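Local coordinates for protein TCR beta chain (PDB 6LIR) that forms the beta half of the chicken alpha-beta T-cell receptor and, as in other such receptors, probably recognises peptide-MHC complexes together with the alpha chain, at residues Y28-L33 against L40-S45; T59-K64 against F71-I76; S83-C88 against G104-V109. All blocks are in the same frame, centred on the assembly; numbering follows the deposited sequence.

Interaction 1: Y28-L33 against L40-S45; sequences YMSWYL and LQLIYS
Tyr32 lays one face of its ring against Leu42, and following it outward shows how closely the two pair. Tyr32 CB lies 4.0 Å from Gln41 O; beyond CG, Tyr32 CD1 comes to 3.5 Å from Leu42 N. Farther out, Tyr32 CZ is 3.4 Å from Leu42 CD1, and the phenol OH still touches that same methyl. The CH-pi geometry is clear: Leu42 CD1 sits 3.7 Å from the Tyr32 ring centroid, 24° off the normal. Leu42 reaches there with CG anti to its backbone N (chi1 -169°).

Between the strands, Trp31 N donates to Tyr44 O, while Ile43 N returns a bond to Trp31 O (2.8 Å). Ile43 and Tyr44 both oppose Trp31, which defines a classic beta bulge and shifts the register by one residue. On the Leu33 side of the sheet, Ile43 CD1 packs against Leu33 CB at 3.6 Å, facing the interior of the V domain. The Tyr32 ring also meets Phe99 of the TCR alpha chain edge-to-face. The hairpin thus turns aliphatic and aromatic groups both ways, implying that apolar packing serves the domain core on one side and the chain interface on the other.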
ATOM      1  N   TYR B  28       5.534 -26.483  -2.062  1.00 46.07           N
ATOM      2  CA  TYR B  28       5.264 -25.785  -0.814  1.00 42.70           C
ATOM      3  C   TYR B  28       4.289 -24.647  -1.062  1.00 41.30           C
ATOM      4  O   TYR B  28       4.474 -23.850  -1.988  1.00 43.12           O
ATOM      5  CB  TYR B  28       6.558 -25.248  -0.199  1.00 45.70           C
ATOM      6  CG  TYR B  28       6.371 -24.627   1.168  1.00 50.41           C
ATOM      7  CD1 TYR B  28       6.328 -25.418   2.313  1.00 49.46           C
ATOM      8  CD2 TYR B  28       6.234 -23.252   1.317  1.00 44.49           C
ATOM      9  CE1 TYR B  28       6.156 -24.855   3.563  1.00 50.11           C
ATOM     10  CE2 TYR B  28       6.062 -22.680   2.563  1.00 46.48           C
ATOM     11  CZ  TYR B  28       6.024 -23.486   3.684  1.00 50.61           C
ATOM     12  OH  TYR B  28       5.853 -22.923   4.928  1.00 42.98           O
ATOM     13  N   MET B  29       3.246 -24.582  -0.239  1.00 36.42           N
ATOM     14  CA  MET B  29       2.356 -23.435  -0.201  1.00 40.43           C
ATOM     15  C   MET B  29       2.099 -23.093   1.255  1.00 41.09           C
ATOM     16  O   MET B  29       2.282 -23.925   2.146  1.00 39.60           O
ATOM     17  CB  MET B  29       1.040 -23.708  -0.939  1.00 37.21           C
ATOM     18  CG  MET B  29       1.229 -24.043  -2.402  1.00 38.28           C
ATOM     19  SD  MET B  29      -0.341 -24.209  -3.255  1.00 44.20           S
ATOM     20  CE  MET B  29      -0.949 -22.523  -3.157  1.00 40.59           C
ATOM     21  N   SER B  30       1.648 -21.867   1.494  1.00 36.19           N
ATOM     22  CA  SER B  30       1.459 -21.444   2.871  1.00 37.75           C
ATOM     23  C   SER B  30       0.491 -20.277   2.915  1.00 39.44           C
ATOM     24  O   SER B  30       0.252 -19.602   1.912  1.00 43.15           O
ATOM     25  CB  SER B  30       2.792 -21.060   3.521  1.00 40.33           C
ATOM     26  OG  SER B  30       3.402 -19.992   2.820  1.00 42.40           O
ATOM     27  N   TRP B  31      -0.032 -20.032   4.112  1.00 35.87           N
ATOM     28  CA  TRP B  31      -0.933 -18.921   4.380  1.00 38.68           C
ATOM     29  C   TRP B  31      -0.369 -18.142   5.557  1.00 42.41           C
ATOM     30  O   TRP B  31      -0.024 -18.732   6.587  1.00 37.18           O
ATOM     31  CB  TRP B  31      -2.355 -19.402   4.690  1.00 38.83           C
ATOM     32  CG  TRP B  31      -3.221 -19.608   3.474  1.00 42.38           C
ATOM     33  CD1 TRP B  31      -3.595 -20.804   2.926  1.00 39.29           C
ATOM     34  CD2 TRP B  31      -3.830 -18.590   2.667  1.00 38.01           C
ATOM     35  NE1 TRP B  31      -4.396 -20.592   1.828  1.00 42.29           N
ATOM     36  CE2 TRP B  31      -4.554 -19.243   1.646  1.00 39.50           C
ATOM     37  CE3 TRP B  31      -3.831 -17.190   2.705  1.00 39.81           C
ATOM     38  CZ2 TRP B  31      -5.273 -18.545   0.675  1.00 37.66           C
ATOM     39  CZ3 TRP B  31      -4.545 -16.498   1.734  1.00 35.23           C
ATOM     40  CH2 TRP B  31      -5.254 -17.177   0.735  1.00 38.65           C
ATOM     41  N   TYR B  32      -0.287 -16.825   5.404  1.00 38.70           N
ATOM     42  CA  TYR B  32       0.347 -15.946   6.374  1.00 35.94           C
ATOM     43  C   TYR B  32      -0.645 -14.877   6.796  1.00 37.27           C
ATOM     44  O   TYR B  32      -1.515 -14.475   6.018  1.00 44.18           O
ATOM     45  CB  TYR B  32       1.603 -15.275   5.796  1.00 36.28           C
ATOM     46  CG  TYR B  32       2.852 -16.116   5.875  1.00 40.69           C
ATOM     47  CD1 TYR B  32       3.644 -16.105   7.016  1.00 43.92           C
ATOM     48  CD2 TYR B  32       3.245 -16.921   4.810  1.00 39.45           C
ATOM     49  CE1 TYR B  32       4.790 -16.875   7.099  1.00 44.79           C
ATOM     50  CE2 TYR B  32       4.395 -17.696   4.884  1.00 41.79           C
ATOM     51  CZ  TYR B  32       5.163 -17.664   6.033  1.00 43.59           C
ATOM     52  OH  TYR B  32       6.305 -18.426   6.130  1.00 50.95           O
ATOM     53  N   LEU B  33      -0.514 -14.419   8.033  1.00 37.35           N
ATOM     54  CA  LEU B  33      -1.392 -13.397   8.577  1.00 41.44           C
ATOM     55  C   LEU B  33      -0.576 -12.144   8.847  1.00 43.80           C
ATOM     56  O   LEU B  33       0.470 -12.208   9.502  1.00 46.57           O
ATOM     57  CB  LEU B  33      -2.054 -13.880   9.869  1.00 42.29           C
ATOM     58  CG  LEU B  33      -3.171 -13.020  10.460  1.00 44.34           C
ATOM     59  CD1 LEU B  33      -4.517 -13.590  10.065  1.00 45.99           C
ATOM     60  CD2 LEU B  33      -3.043 -12.949  11.972  1.00 47.21           C
ATOM     61  N   LEU B  40       4.540 -10.981   9.905  1.00 44.30           N
ATOM     62  CA  LEU B  40       3.909 -12.018   9.096  1.00 46.35           C
ATOM     63  C   LEU B  40       3.966 -13.327   9.867  1.00 46.80           C
ATOM     64  O   LEU B  40       5.057 -13.823  10.164  1.00 46.12           O
ATOM     65  CB  LEU B  40       4.609 -12.172   7.745  1.00 46.80           C
ATOM     66  CG  LEU B  40       4.441 -11.063   6.707  1.00 49.87           C
ATOM     67  CD1 LEU B  40       5.453 -11.246   5.587  1.00 50.47           C
ATOM     68  CD2 LEU B  40       3.024 -11.046   6.154  1.00 44.65           C
ATOM     69  N   GLN B  41       2.804 -13.897  10.172  1.00 44.09           N
ATOM     70  CA  GLN B  41       2.728 -15.091  10.998  1.00 50.04           C
ATOM     71  C   GLN B  41       2.100 -16.227  10.207  1.00 46.66           C
ATOM     72  O   GLN B  41       1.012 -16.072   9.641  1.00 45.97           O
ATOM     73  CB  GLN B  41       1.921 -14.821  12.268  1.00 52.20           C
ATOM     74  CG  GLN B  41       2.435 -13.653  13.084  1.00 51.62           C
ATOM     75  CD  GLN B  41       1.617 -13.417  14.336  1.00 63.44           C
ATOM     76  OE1 GLN B  41       1.047 -12.342  14.522  1.00 68.25           O
ATOM     77  NE2 GLN B  41       1.555 -14.423  15.202  1.00 60.40           N
ATOM     78  N   LEU B  42       2.799 -17.358  10.165  1.00 46.46           N
ATOM     79  CA  LEU B  42       2.321 -18.548   9.470  1.00 45.61           C
ATOM     80  C   LEU B  42       1.066 -19.110  10.130  1.00 45.77           C
ATOM     81  O   LEU B  42       1.086 -19.489  11.306  1.00 50.96           O
ATOM     82  CB  LEU B  42       3.412 -19.611   9.407  1.00 46.82           C
ATOM     83  CG  LEU B  42       3.034 -20.744   8.449  1.00 48.13           C
ATOM     84  CD1 LEU B  42       3.410 -20.389   7.023  1.00 45.30           C
ATOM     85  CD2 LEU B  42       3.686 -22.051   8.867  1.00 52.80           C
ATOM     86  N   ILE B  43      -0.020 -19.163   9.366  1.00 45.43           N
ATOM     87  CA  ILE B  43      -1.270 -19.772   9.815  1.00 42.31           C
ATOM     88  C   ILE B  43      -1.276 -21.268   9.543  1.00 43.75           C
ATOM     89  O   ILE B  43      -1.534 -22.076  10.438  1.00 41.32           O
ATOM     90  CB  ILE B  43      -2.468 -19.088   9.128  1.00 41.99           C
ATOM     91  CG1 ILE B  43      -2.381 -17.568   9.267  1.00 40.18           C
ATOM     92  CG2 ILE B  43      -3.780 -19.612   9.698  1.00 42.84           C
ATOM     93  CD1 ILE B  43      -3.442 -16.844   8.474  1.00 42.42           C
ATOM     94  N   TYR B  44      -0.994 -21.645   8.300  1.00 44.01           N
ATOM     95  CA  TYR B  44      -1.015 -23.030   7.858  1.00 41.78           C
ATOM     96  C   TYR B  44      -0.074 -23.135   6.672  1.00 43.85           C
ATOM     97  O   TYR B  44       0.027 -22.202   5.871  1.00 38.54           O
ATOM     98  CB  TYR B  44      -2.425 -23.462   7.434  1.00 42.67           C
ATOM     99  CG  TYR B  44      -3.147 -24.393   8.381  1.00 42.76           C
ATOM    100  CD1 TYR B  44      -2.885 -25.758   8.381  1.00 47.85           C
ATOM    101  CD2 TYR B  44      -4.109 -23.911   9.257  1.00 47.91           C
ATOM    102  CE1 TYR B  44      -3.554 -26.616   9.240  1.00 48.38           C
ATOM    103  CE2 TYR B  44      -4.782 -24.759  10.120  1.00 50.49           C
ATOM    104  CZ  TYR B  44      -4.502 -26.109  10.106  1.00 52.55           C
ATOM    105  OH  TYR B  44      -5.170 -26.954  10.963  1.00 56.17           O
ATOM    106  N   SER B  45       0.610 -24.267   6.562  1.00 36.32           N
ATOM    107  CA  SER B  45       1.481 -24.534   5.428  1.00 38.50           C
ATOM    108  C   SER B  45       1.170 -25.918   4.880  1.00 39.92           C
ATOM    109  O   SER B  45       0.391 -26.679   5.458  1.00 41.45           O
ATOM    110  CB  SER B  45       2.962 -24.430   5.817  1.00 41.05           C
ATOM    111  OG  SER B  45       3.345 -25.510   6.656  1.00 38.74           O
TER

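Interaction 2: T59-K64 against F71-I76; sequences TGYEAK and FHLDII
With chi1 at -55°, Tyr61 carries its ring beside its own backbone N, and Ile75, at chi1 -60°, sets its CG1 branch the same way, so the two side chains run side by side. Ile75 CD1 thereby meets the edge of the Tyr61 ring, 3.4 Å from Tyr61 CE1. Leu73 comes in next to them, its CD1 methyl 4.0 Å from Tyr61 CB. Farther along, the Phe71 ring swings across to the partner strand, where its CE1 is 3.8 Å from Ala63 CB.

This is an antiparallel hairpin of the immunoglobulin V-set domain, 61-67 with 70-75, in the three-stranded sheet that strand 16-21 completes. Reciprocal backbone pairs mark its register: Asp74 N donates to Glu62 O at 2.7 Å, and His72 N to Lys64 O at 2.8 Å. Beyond the strand ends, Ile76 N bonds Gly60 O at 3.2 Å, an oxygen that also accepts from His82 NE2. Gly60 has a positive phi of 107°, where a CB would press on the preceding carbonyl oxygen.

The side chains of Glu62, Lys64, His72 and Asp74 line the face turned from the core. Glu62 OE1 and Asp74 OD2 are 5.1 Å apart, not in contact, and the like charges probably repel mildly. Asp74 OD1 is bonded to Thr17 and His72 ND1 to Ser19, both on strand 16-21, while Tyr61 OH reaches inward to Tyr86.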
ATOM      1  N   THR B  59      -5.275 -21.755  15.558  1.00 70.67           N
ATOM      2  CA  THR B  59      -6.558 -21.823  16.250  1.00 70.75           C
ATOM      3  C   THR B  59      -7.552 -20.848  15.637  1.00 71.04           C
ATOM      4  O   THR B  59      -7.342 -19.631  15.661  1.00 69.95           O
ATOM      5  CB  THR B  59      -6.382 -21.545  17.740  1.00 74.97           C
ATOM      6  OG1 THR B  59      -5.619 -22.604  18.331  1.00 80.92           O
ATOM      7  CG2 THR B  59      -7.740 -21.477  18.422  1.00 75.03           C
ATOM      8  N   GLY B  60      -8.635 -21.388  15.086  1.00 64.21           N
ATOM      9  CA  GLY B  60      -9.589 -20.609  14.327  1.00 56.65           C
ATOM     10  C   GLY B  60      -9.526 -20.859  12.840  1.00 57.82           C
ATOM     11  O   GLY B  60     -10.288 -20.235  12.092  1.00 60.17           O
ATOM     12  N   TYR B  61      -8.651 -21.754  12.387  1.00 47.81           N
ATOM     13  CA  TYR B  61      -8.471 -22.006  10.968  1.00 48.49           C
ATOM     14  C   TYR B  61      -8.323 -23.498  10.724  1.00 52.00           C
ATOM     15  O   TYR B  61      -7.863 -24.247  11.590  1.00 52.59           O
ATOM     16  CB  TYR B  61      -7.225 -21.300  10.412  1.00 42.59           C
ATOM     17  CG  TYR B  61      -7.167 -19.813  10.660  1.00 43.22           C
ATOM     18  CD1 TYR B  61      -7.700 -18.918   9.744  1.00 47.59           C
ATOM     19  CD2 TYR B  61      -6.563 -19.303  11.800  1.00 46.32           C
ATOM     20  CE1 TYR B  61      -7.639 -17.556   9.960  1.00 43.16           C
ATOM     21  CE2 TYR B  61      -6.500 -17.942  12.026  1.00 47.40           C
ATOM     22  CZ  TYR B  61      -7.041 -17.073  11.101  1.00 45.51           C
ATOM     23  OH  TYR B  61      -6.985 -15.715  11.313  1.00 44.92           O
ATOM     24  N   GLU B  62      -8.711 -23.912   9.525  1.00 51.50           N
ATOM     25  CA  GLU B  62      -8.402 -25.220   8.980  1.00 48.56           C
ATOM     26  C   GLU B  62      -7.861 -25.009   7.574  1.00 48.05           C
ATOM     27  O   GLU B  62      -7.959 -23.915   7.011  1.00 46.05           O
ATOM     28  CB  GLU B  62      -9.630 -26.138   8.977  1.00 53.34           C
ATOM     29  CG  GLU B  62     -10.118 -26.505  10.370  1.00 56.48           C
ATOM     30  CD  GLU B  62     -11.283 -27.473  10.344  1.00 70.59           C
ATOM     31  OE1 GLU B  62     -11.320 -28.338   9.443  1.00 69.60           O
ATOM     32  OE2 GLU B  62     -12.164 -27.368  11.224  1.00 72.02           O
ATOM     33  N   ALA B  63      -7.277 -26.055   6.998  1.00 45.24           N
ATOM     34  CA  ALA B  63      -6.724 -25.904   5.664  1.00 44.21           C
ATOM     35  C   ALA B  63      -6.729 -27.243   4.951  1.00 44.26           C
ATOM     36  O   ALA B  63      -6.742 -28.310   5.573  1.00 47.38           O
ATOM     37  CB  ALA B  63      -5.304 -25.328   5.704  1.00 43.51           C
ATOM     38  N   LYS B  64      -6.723 -27.165   3.625  1.00 51.93           N
ATOM     39  CA  LYS B  64      -6.777 -28.347   2.777  1.00 55.08           C
ATOM     40  C   LYS B  64      -5.991 -28.064   1.510  1.00 52.27           C
ATOM     41  O   LYS B  64      -6.314 -27.120   0.783  1.00 50.01           O
ATOM     42  CB  LYS B  64      -8.218 -28.738   2.437  1.00 55.91           C
ATOM     43  CG  LYS B  64      -8.294 -29.934   1.495  1.00 58.02           C
ATOM     44  CD  LYS B  64      -9.706 -30.475   1.395  1.00 67.06           C
ATOM     45  CE  LYS B  64     -10.369 -30.001   0.119  1.00 72.65           C
ATOM     46  NZ  LYS B  64     -10.829 -31.131  -0.732  1.00 76.51           N
ATOM     47  N   PHE B  71      -4.504 -24.342  -2.534  1.00 37.62           N
ATOM     48  CA  PHE B  71      -4.381 -24.496  -1.088  1.00 39.61           C
ATOM     49  C   PHE B  71      -5.479 -23.664  -0.441  1.00 41.16           C
ATOM     50  O   PHE B  71      -5.468 -22.431  -0.540  1.00 38.66           O
ATOM     51  CB  PHE B  71      -2.998 -24.052  -0.610  1.00 40.61           C
ATOM     52  CG  PHE B  71      -2.698 -24.409   0.817  1.00 39.72           C
ATOM     53  CD1 PHE B  71      -3.274 -25.521   1.407  1.00 41.66           C
ATOM     54  CD2 PHE B  71      -1.827 -23.632   1.566  1.00 39.90           C
ATOM     55  CE1 PHE B  71      -2.990 -25.853   2.722  1.00 44.71           C
ATOM     56  CE2 PHE B  71      -1.541 -23.955   2.880  1.00 40.49           C
ATOM     57  CZ  PHE B  71      -2.122 -25.066   3.461  1.00 41.01           C
ATOM     58  N   HIS B  72      -6.416 -24.335   0.225  1.00 37.09           N
ATOM     59  CA  HIS B  72      -7.559 -23.671   0.835  1.00 38.12           C
ATOM     60  C   HIS B  72      -7.275 -23.328   2.288  1.00 41.88           C
ATOM     61  O   HIS B  72      -6.722 -24.139   3.034  1.00 43.45           O
ATOM     62  CB  HIS B  72      -8.802 -24.564   0.771  1.00 41.66           C
ATOM     63  CG  HIS B  72      -9.213 -24.940  -0.615  1.00 43.33           C
ATOM     64  ND1 HIS B  72      -9.934 -24.097  -1.432  1.00 45.12           N
ATOM     65  CD2 HIS B  72      -9.014 -26.075  -1.327  1.00 48.59           C
ATOM     66  CE1 HIS B  72     -10.156 -24.693  -2.590  1.00 48.26           C
ATOM     67  NE2 HIS B  72      -9.608 -25.894  -2.553  1.00 48.09           N
ATOM     68  N   LEU B  73      -7.697 -22.133   2.694  1.00 37.85           N
ATOM     69  CA  LEU B  73      -7.696 -21.717   4.091  1.00 41.67           C
ATOM     70  C   LEU B  73      -9.139 -21.510   4.523  1.00 47.25           C
ATOM     71  O   LEU B  73      -9.842 -20.666   3.955  1.00 43.53           O
ATOM     72  CB  LEU B  73      -6.878 -20.439   4.296  1.00 38.39           C
ATOM     73  CG  LEU B  73      -6.801 -19.945   5.746  1.00 41.16           C
ATOM     74  CD1 LEU B  73      -5.949 -20.877   6.605  1.00 39.22           C
ATOM     75  CD2 LEU B  73      -6.275 -18.513   5.815  1.00 38.23           C
ATOM     76  N   ASP B  74      -9.579 -22.272   5.519  1.00 45.27           N
ATOM     77  CA  ASP B  74     -10.958 -22.223   5.988  1.00 47.94           C
ATOM     78  C   ASP B  74     -11.030 -21.385   7.257  1.00 49.45           C
ATOM     79  O   ASP B  74     -10.244 -21.591   8.188  1.00 51.34           O
ATOM     80  CB  ASP B  74     -11.500 -23.630   6.258  1.00 47.90           C
ATOM     81  CG  ASP B  74     -11.636 -24.459   4.994  1.00 53.21           C
ATOM     82  OD1 ASP B  74     -12.034 -23.902   3.950  1.00 50.71           O
ATOM     83  OD2 ASP B  74     -11.345 -25.673   5.047  1.00 61.51           O
ATOM     84  N   ILE B  75     -11.971 -20.447   7.288  1.00 53.99           N
ATOM     85  CA  ILE B  75     -12.185 -19.571   8.434  1.00 53.84           C
ATOM     86  C   ILE B  75     -13.348 -20.144   9.236  1.00 61.11           C
ATOM     87  O   ILE B  75     -14.495 -20.145   8.776  1.00 60.18           O
ATOM     88  CB  ILE B  75     -12.473 -18.129   7.996  1.00 53.38           C
ATOM     89  CG1 ILE B  75     -11.299 -17.561   7.189  1.00 57.32           C
ATOM     90  CG2 ILE B  75     -12.804 -17.263   9.207  1.00 60.34           C
ATOM     91  CD1 ILE B  75     -10.329 -16.730   7.997  1.00 53.23           C
ATOM     92  N   ILE B  76     -13.052 -20.620  10.438  1.00 66.78           N
ATOM     93  CA  ILE B  76     -14.033 -21.266  11.306  1.00 67.19           C
ATOM     94  C   ILE B  76     -14.635 -20.232  12.251  1.00 69.44           C
ATOM     95  O   ILE B  76     -13.911 -19.619  13.045  1.00 68.63           O
ATOM     96  CB  ILE B  76     -13.400 -22.425  12.092  1.00 71.86           C
ATOM     97  CG1 ILE B  76     -12.671 -23.379  11.145  1.00 69.89           C
ATOM     98  CG2 ILE B  76     -14.462 -23.166  12.887  1.00 71.39           C
ATOM     99  CD1 ILE B  76     -13.534 -23.908  10.017  1.00 66.76           C
TER

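Interaction 3: S83-C88 against G104-V109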
ATOM      1  N   SER B  83      -9.940 -10.481  11.484  1.00 54.69           N
ATOM      2  CA  SER B  83      -9.731  -9.393  10.531  1.00 55.01           C
ATOM      3  C   SER B  83      -8.244  -9.112  10.348  1.00 53.84           C
ATOM      4  O   SER B  83      -7.519  -8.872  11.320  1.00 52.14           O
ATOM      5  CB  SER B  83     -10.456  -8.135  11.002  1.00 52.39           C
ATOM      6  OG  SER B  83     -11.833  -8.394  11.221  1.00 56.52           O
ATOM      7  N   ALA B  84      -7.797  -9.124   9.096  1.00 50.07           N
ATOM      8  CA  ALA B  84      -6.373  -9.121   8.786  1.00 49.48           C
ATOM      9  C   ALA B  84      -6.202  -9.026   7.275  1.00 45.97           C
ATOM     10  O   ALA B  84      -7.173  -9.081   6.513  1.00 46.37           O
ATOM     11  CB  ALA B  84      -5.669 -10.364   9.323  1.00 44.90           C
ATOM     12  N   ILE B  85      -4.950  -8.888   6.854  1.00 40.23           N
ATOM     13  CA  ILE B  85      -4.568  -9.127   5.470  1.00 39.43           C
ATOM     14  C   ILE B  85      -3.902 -10.493   5.415  1.00 40.79           C
ATOM     15  O   ILE B  85      -2.968 -10.772   6.179  1.00 40.38           O
ATOM     16  CB  ILE B  85      -3.627  -8.032   4.939  1.00 40.76           C
ATOM     17  CG1 ILE B  85      -4.261  -6.651   5.108  1.00 42.63           C
ATOM     18  CG2 ILE B  85      -3.295  -8.282   3.471  1.00 39.45           C
ATOM     19  CD1 ILE B  85      -3.431  -5.522   4.523  1.00 45.62           C
ATOM     20  N   TYR B  86      -4.390 -11.350   4.528  1.00 34.93           N
ATOM     21  CA  TYR B  86      -3.934 -12.729   4.431  1.00 36.81           C
ATOM     22  C   TYR B  86      -3.082 -12.863   3.183  1.00 37.33           C
ATOM     23  O   TYR B  86      -3.488 -12.422   2.103  1.00 37.06           O
ATOM     24  CB  TYR B  86      -5.115 -13.705   4.369  1.00 38.12           C
ATOM     25  CG  TYR B  86      -5.891 -13.833   5.660  1.00 38.51           C
ATOM     26  CD1 TYR B  86      -6.750 -12.827   6.078  1.00 41.45           C
ATOM     27  CD2 TYR B  86      -5.768 -14.963   6.458  1.00 42.44           C
ATOM     28  CE1 TYR B  86      -7.461 -12.936   7.256  1.00 39.77           C
ATOM     29  CE2 TYR B  86      -6.480 -15.084   7.641  1.00 40.72           C
ATOM     30  CZ  TYR B  86      -7.324 -14.064   8.032  1.00 47.24           C
ATOM     31  OH  TYR B  86      -8.035 -14.165   9.207  1.00 46.27           O
ATOM     32  N   PHE B  87      -1.906 -13.464   3.329  1.00 33.92           N
ATOM     33  CA  PHE B  87      -0.997 -13.642   2.210  1.00 34.88           C
ATOM     34  C   PHE B  87      -0.768 -15.127   1.989  1.00 39.18           C
ATOM     35  O   PHE B  87      -0.401 -15.851   2.921  1.00 39.50           O
ATOM     36  CB  PHE B  87       0.341 -12.935   2.464  1.00 39.34           C
ATOM     37  CG  PHE B  87       0.281 -11.440   2.297  1.00 39.18           C
ATOM     38  CD1 PHE B  87       0.310 -10.871   1.033  1.00 36.70           C
ATOM     39  CD2 PHE B  87       0.205 -10.603   3.402  1.00 39.68           C
ATOM     40  CE1 PHE B  87       0.256  -9.494   0.870  1.00 40.61           C
ATOM     41  CE2 PHE B  87       0.155  -9.222   3.245  1.00 41.92           C
ATOM     42  CZ  PHE B  87       0.180  -8.670   1.979  1.00 39.46           C
ATOM     43  N   CYS B  88      -0.995 -15.571   0.763  1.00 35.29           N
ATOM     44  CA  CYS B  88      -0.586 -16.892   0.326  1.00 39.69           C
ATOM     45  C   CYS B  88       0.802 -16.816  -0.285  1.00 40.53           C
ATOM     46  O   CYS B  88       1.151 -15.830  -0.943  1.00 41.96           O
ATOM     47  CB  CYS B  88      -1.562 -17.481  -0.685  1.00 45.75           C
ATOM     48  SG  CYS B  88      -0.889 -18.927  -1.504  1.00 56.37           S
ATOM     49  N   GLY B 104      -2.344 -10.606  -1.740  1.00 44.18           N
ATOM     50  CA  GLY B 104      -2.959 -10.486  -0.436  1.00 42.83           C
ATOM     51  C   GLY B 104      -4.455 -10.276  -0.443  1.00 44.24           C
ATOM     52  O   GLY B 104      -5.012  -9.630  -1.336  1.00 42.52           O
ATOM     53  N   THR B 105      -5.117 -10.840   0.559  1.00 36.97           N
ATOM     54  CA  THR B 105      -6.561 -10.767   0.704  1.00 37.65           C
ATOM     55  C   THR B 105      -6.852  -9.962   1.958  1.00 39.83           C
ATOM     56  O   THR B 105      -6.429 -10.344   3.054  1.00 42.71           O
ATOM     57  CB  THR B 105      -7.183 -12.161   0.837  1.00 39.51           C
ATOM     58  OG1 THR B 105      -6.907 -12.938  -0.336  1.00 38.42           O
ATOM     59  CG2 THR B 105      -8.691 -12.050   1.034  1.00 41.47           C
ATOM     60  N   ARG B 106      -7.577  -8.860   1.805  1.00 38.32           N
ATOM     61  CA  ARG B 106      -7.988  -8.084   2.962  1.00 42.70           C
ATOM     62  C   ARG B 106      -9.339  -8.604   3.422  1.00 45.85           C
ATOM     63  O   ARG B 106     -10.335  -8.501   2.697  1.00 40.76           O
ATOM     64  CB  ARG B 106      -8.073  -6.591   2.668  1.00 51.83           C
ATOM     65  CG  ARG B 106      -8.714  -5.835   3.824  1.00 56.29           C
ATOM     66  CD  ARG B 106      -7.690  -5.433   4.874  1.00 64.08           C
ATOM     67  NE  ARG B 106      -8.113  -4.263   5.643  1.00 66.35           N
ATOM     68  CZ  ARG B 106      -8.517  -4.307   6.909  1.00 71.62           C
ATOM     69  NH1 ARG B 106      -8.557  -5.466   7.559  1.00 63.87           N
ATOM     70  NH2 ARG B 106      -8.881  -3.190   7.529  1.00 65.61           N
ATOM     71  N   LEU B 107      -9.361  -9.166   4.621  1.00 40.24           N
ATOM     72  CA  LEU B 107     -10.550  -9.767   5.194  1.00 40.89           C
ATOM     73  C   LEU B 107     -10.981  -8.927   6.384  1.00 44.05           C
ATOM     74  O   LEU B 107     -10.159  -8.593   7.245  1.00 45.88           O
ATOM     75  CB  LEU B 107     -10.266 -11.209   5.625  1.00 40.98           C
ATOM     76  CG  LEU B 107     -11.430 -12.137   5.967  1.00 44.18           C
ATOM     77  CD1 LEU B 107     -11.145 -13.537   5.456  1.00 44.33           C
ATOM     78  CD2 LEU B 107     -11.665 -12.162   7.464  1.00 46.89           C
ATOM     79  N   THR B 108     -12.259  -8.580   6.422  1.00 44.73           N
ATOM     80  CA  THR B 108     -12.839  -7.842   7.533  1.00 49.48           C
ATOM     81  C   THR B 108     -14.024  -8.636   8.058  1.00 50.41           C
ATOM     82  O   THR B 108     -14.898  -9.037   7.281  1.00 46.10           O
ATOM     83  CB  THR B 108     -13.284  -6.436   7.107  1.00 52.41           C
ATOM     84  OG1 THR B 108     -12.270  -5.832   6.294  1.00 53.83           O
ATOM     85  CG2 THR B 108     -13.531  -5.557   8.324  1.00 53.85           C
ATOM     86  N   VAL B 109     -14.054  -8.869   9.363  1.00 52.28           N
ATOM     87  CA  VAL B 109     -15.162  -9.567  10.000  1.00 55.67           C
ATOM     88  C   VAL B 109     -16.027  -8.527  10.691  1.00 60.30           C
ATOM     89  O   VAL B 109     -15.560  -7.809  11.585  1.00 62.45           O
ATOM     90  CB  VAL B 109     -14.669 -10.626  10.995  1.00 60.41           C
ATOM     91  CG1 VAL B 109     -15.848 -11.216  11.757  1.00 63.44           C
ATOM     92  CG2 VAL B 109     -13.903 -11.713  10.270  1.00 56.96           C
TER
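Ser83 OG accepts a hydrogen bond from Val109 N at 2.9 Å, nearly straight at 166°, so a side chain continues the ladder where the strand pairing of 84-88 ends. Next to it, Leu107 N donates to Ala84 O at 2.9 Å. Tyr86 N to Thr105 O and Thr105 N to Tyr86 O are both 2.7 Å. The Tyr86 ring has Thr105 O in its plane at one edge, while Tyr86 CE1 packs on Leu107 CB at 3.7 Å. On the other side of the sheet, Arg106 bends at chi2 (87°) and crosses Ile85 at about a right angle, bringing its CD to 3.6 Å from Ile85 CG1.

These strands form a beta hairpin in the V-set domain; strand 84-91 carries Cys88, which forms the disulfide with Cys20. Replacing Ser83 with an alanine would probably leave the Val109 amide without this acceptor and let the end of the pairing fray. At the far end, Phe87 CD1 covers Gly104 CA at 3.6 Å, where a side chain would collide with the ring. Farther out, Gln4 bonds Thr105 OG1 and Tyr86 O, Tyr86 OH is held by His82 O, and Asp149 forms a salt bridge with Arg106.

How the interactions relate
Interactions 1 and 3 belong to one sheet, where strands 28-34 and 84-91 are neighbours, joined by Tyr32 N to Phe87 O at 2.7 Å. Interaction 2 lies in the facing sheet of the V-domain sandwich. The first and third are mostly buried; the second is partly buried, with charged side chains on its outer face and apolar ones within. All three meet in the core: Leu33, Ile43, Leu73 and Ile75 gather around Tyr86, whose OH lies 2.8 Å from Tyr61 OH, a probable hydrogen bond between the sheets. Away from that core their chemistry differs: interaction 1 offers apolar groups to the alpha chain, whereas interaction 3 places an arginine in a salt bridge.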